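Local coordinates for periplasmic binding protein/LacI transcriptional regulator (Clostridium phytofermentans, PDB 3BRS) that probably binds a sugar between two alpha/beta domains and serves as the solute-binding component of a sugar transporter, at residues I118-V123 and A240-K245. Residues are numbered along the deposited sequence; the frame is centred on the assembly and turned at random.
Sequences IRIGAV and AMVVQK
Ile120 and Val123 of helix 113-127 pack on Ala240 and Val242 of strand 240-243, the short segment axes running almost exactly antiparallel (173°) with a closest approach of 8.8 Å. This is helix-on-sheet packing in an alpha/beta domain of the periplasmic-binding-protein fold: the strand belongs to the mixed sheet, which is separate from the parallel sheet of the other domain. The nearest CA pairs, Ile120 CA with Val242 CA (6.9 Å) and Val123 CA with Ala240 CA (7.5 Å), step about one turn along the helix while moving two residues back along the strand. That spacing follows from strand alternation, since Ala240 and Val242 direct CB toward the helix whereas Met241 between them turns its CB away; its side chain touches Cys222 and Asp224 of strand 219-224. On the helix side Ile120 makes the largest contribution and divides its branch between both strand residues. Its CD1 reaches Ala240, lying 4.1 Å from Ala240 CB, while its CG1 presses on Val242 CG2. The Ile120 and Val242 side chains pass alongside each other, running in opposite senses, and their contact falls on Ile120 CG1, not on its terminal CD1. At Val242 the methyl that touches is the one anti to the carbonyl carbon, because chi1 of -176° sends CG1 anti to the backbone N. Val123 has a smaller share: its CG1, anti to the backbone N (chi1 166°), sits 3.8 Å from Ala240 CB, so this small methyl receives a branch from each of two successive helical turns. Around the pair, Ile120 also touches Val221 and Ile223 of the adjoining strand, and Leu276 of strand 275-278 meets both Val123 and Val242. The tightest spot is Ile120 CG1 against Val242 CG2 at 3.4 Å, closer than ordinary carbon–carbon van der Waals contact, with Ile120 CB 3.9 Å from the same methyl.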
loop_
_atom_site.group_PDB
_atom_site.type_symbol
_atom_site.label_atom_id
_atom_site.label_comp_id
_atom_site.label_asym_id
_atom_site.label_seq_id
_atom_site.Cartn_x
_atom_site.Cartn_y
_atom_site.Cartn_z
ATOM N N ILE A 118 11.743 -5.049 -4.580
ATOM C CA ILE A 118 12.984 -5.792 -4.811
ATOM C C ILE A 118 12.806 -7.300 -4.688
ATOM O O ILE A 118 13.411 -8.062 -5.511
ATOM C CB ILE A 118 14.153 -5.343 -3.800
ATOM C CG1 ILE A 118 14.526 -3.867 -4.020
ATOM C CG2 ILE A 118 15.394 -6.225 -3.979
ATOM C CD1 ILE A 118 15.717 -3.399 -3.200
ATOM N N ARG A 119 12.081 -7.813 -3.685
ATOM C CA ARG A 119 12.064 -9.307 -3.596
ATOM C C ARG A 119 11.170 -9.845 -4.708
ATOM O O ARG A 119 11.490 -10.820 -5.380
ATOM C CB ARG A 119 11.542 -9.834 -2.268
ATOM C CG ARG A 119 12.454 -9.583 -1.075
ATOM C CD ARG A 119 11.643 -9.299 0.152
ATOM N NE ARG A 119 11.420 -10.350 1.180
ATOM C CZ ARG A 119 11.811 -11.643 1.159
ATOM N NH1 ARG A 119 12.497 -12.175 0.135
ATOM N NH2 ARG A 119 11.469 -12.452 2.168
ATOM N N ILE A 120 10.086 -9.164 -4.989
ATOM C CA ILE A 120 9.242 -9.603 -6.125
ATOM C C ILE A 120 10.016 -9.366 -7.501
ATOM O O ILE A 120 9.893 -10.194 -8.440
ATOM C CB ILE A 120 7.759 -9.042 -5.868
ATOM C CG1 ILE A 120 6.716 -10.111 -5.492
ATOM C CG2 ILE A 120 7.400 -7.756 -6.622
ATOM C CD1 ILE A 120 6.546 -11.280 -6.396
ATOM N N GLY A 121 10.865 -8.307 -7.592
ATOM C CA GLY A 121 11.702 -8.129 -8.793
ATOM C C GLY A 121 12.585 -9.328 -9.024
ATOM O O GLY A 121 12.779 -9.788 -10.159
ATOM N N ALA A 122 13.153 -9.843 -7.934
ATOM C CA ALA A 122 14.115 -10.959 -8.036
ATOM C C ALA A 122 13.426 -12.235 -8.405
ATOM O O ALA A 122 13.969 -13.015 -9.172
ATOM C CB ALA A 122 14.977 -11.136 -6.804
ATOM N N VAL A 123 12.227 -12.476 -7.900
ATOM C CA VAL A 123 11.436 -13.637 -8.382
ATOM C C VAL A 123 11.194 -13.515 -9.920
ATOM O O VAL A 123 11.357 -14.477 -10.654
ATOM C CB VAL A 123 10.060 -13.721 -7.596
ATOM C CG1 VAL A 123 9.079 -14.688 -8.291
ATOM C CG2 VAL A 123 10.279 -14.124 -6.116
ATOM N N ALA A 240 4.109 -16.095 -7.014
ATOM C CA ALA A 240 4.713 -15.659 -5.786
ATOM C C ALA A 240 3.938 -14.492 -5.281
ATOM O O ALA A 240 3.365 -13.727 -6.071
ATOM C CB ALA A 240 6.163 -15.296 -5.993
ATOM N N MET A 241 3.908 -14.307 -3.962
ATOM C CA MET A 241 3.345 -13.054 -3.439
ATOM C C MET A 241 4.097 -12.593 -2.190
ATOM O O MET A 241 4.511 -13.469 -1.314
ATOM C CB MET A 241 1.851 -13.167 -3.134
ATOM C CG MET A 241 1.363 -14.183 -2.081
ATOM S SD MET A 241 -0.472 -14.150 -1.719
ATOM C CE MET A 241 -1.113 -14.294 -3.384
ATOM N N VAL A 242 4.319 -11.250 -2.126
ATOM C CA VAL A 242 4.816 -10.577 -0.944
ATOM C C VAL A 242 3.539 -10.157 -0.132
ATOM O O VAL A 242 2.594 -9.572 -0.647
ATOM C CB VAL A 242 5.756 -9.385 -1.229
ATOM C CG1 VAL A 242 6.278 -8.837 0.102
ATOM C CG2 VAL A 242 6.989 -9.807 -2.092
ATOM N N VAL A 243 3.523 -10.510 1.134
ATOM C CA VAL A 243 2.352 -10.340 1.995
ATOM C C VAL A 243 2.792 -9.356 3.056
ATOM O O VAL A 243 3.930 -9.484 3.555
ATOM C CB VAL A 243 2.121 -11.746 2.647
ATOM C CG1 VAL A 243 1.322 -11.629 3.884
ATOM C CG2 VAL A 243 1.512 -12.647 1.653
ATOM N N GLN A 244 1.964 -8.366 3.404
ATOM C CA GLN A 244 2.370 -7.409 4.424
ATOM C C GLN A 244 1.755 -7.803 5.762
ATOM O O GLN A 244 1.181 -8.891 5.868
ATOM C CB GLN A 244 1.903 -5.979 4.055
ATOM C CG GLN A 244 2.379 -5.576 2.675
ATOM C CD GLN A 244 1.804 -4.284 2.278
ATOM O OE1 GLN A 244 2.215 -3.253 2.782
ATOM N NE2 GLN A 244 0.800 -4.315 1.409
ATOM N N LYS A 245 1.871 -6.910 6.756
ATOM C CA LYS A 245 1.292 -7.107 8.084
ATOM C C LYS A 245 0.349 -5.958 8.533
ATOM O O LYS A 245 0.612 -5.240 9.511
ATOM C CB LYS A 245 2.384 -7.475 9.128
ATOM C CG LYS A 245 2.924 -8.879 8.898
ATOM C CD LYS A 245 4.006 -9.297 9.882
ATOM C CE LYS A 245 5.113 -10.139 9.134
ATOM N NZ LYS A 245 6.475 -10.363 9.804
#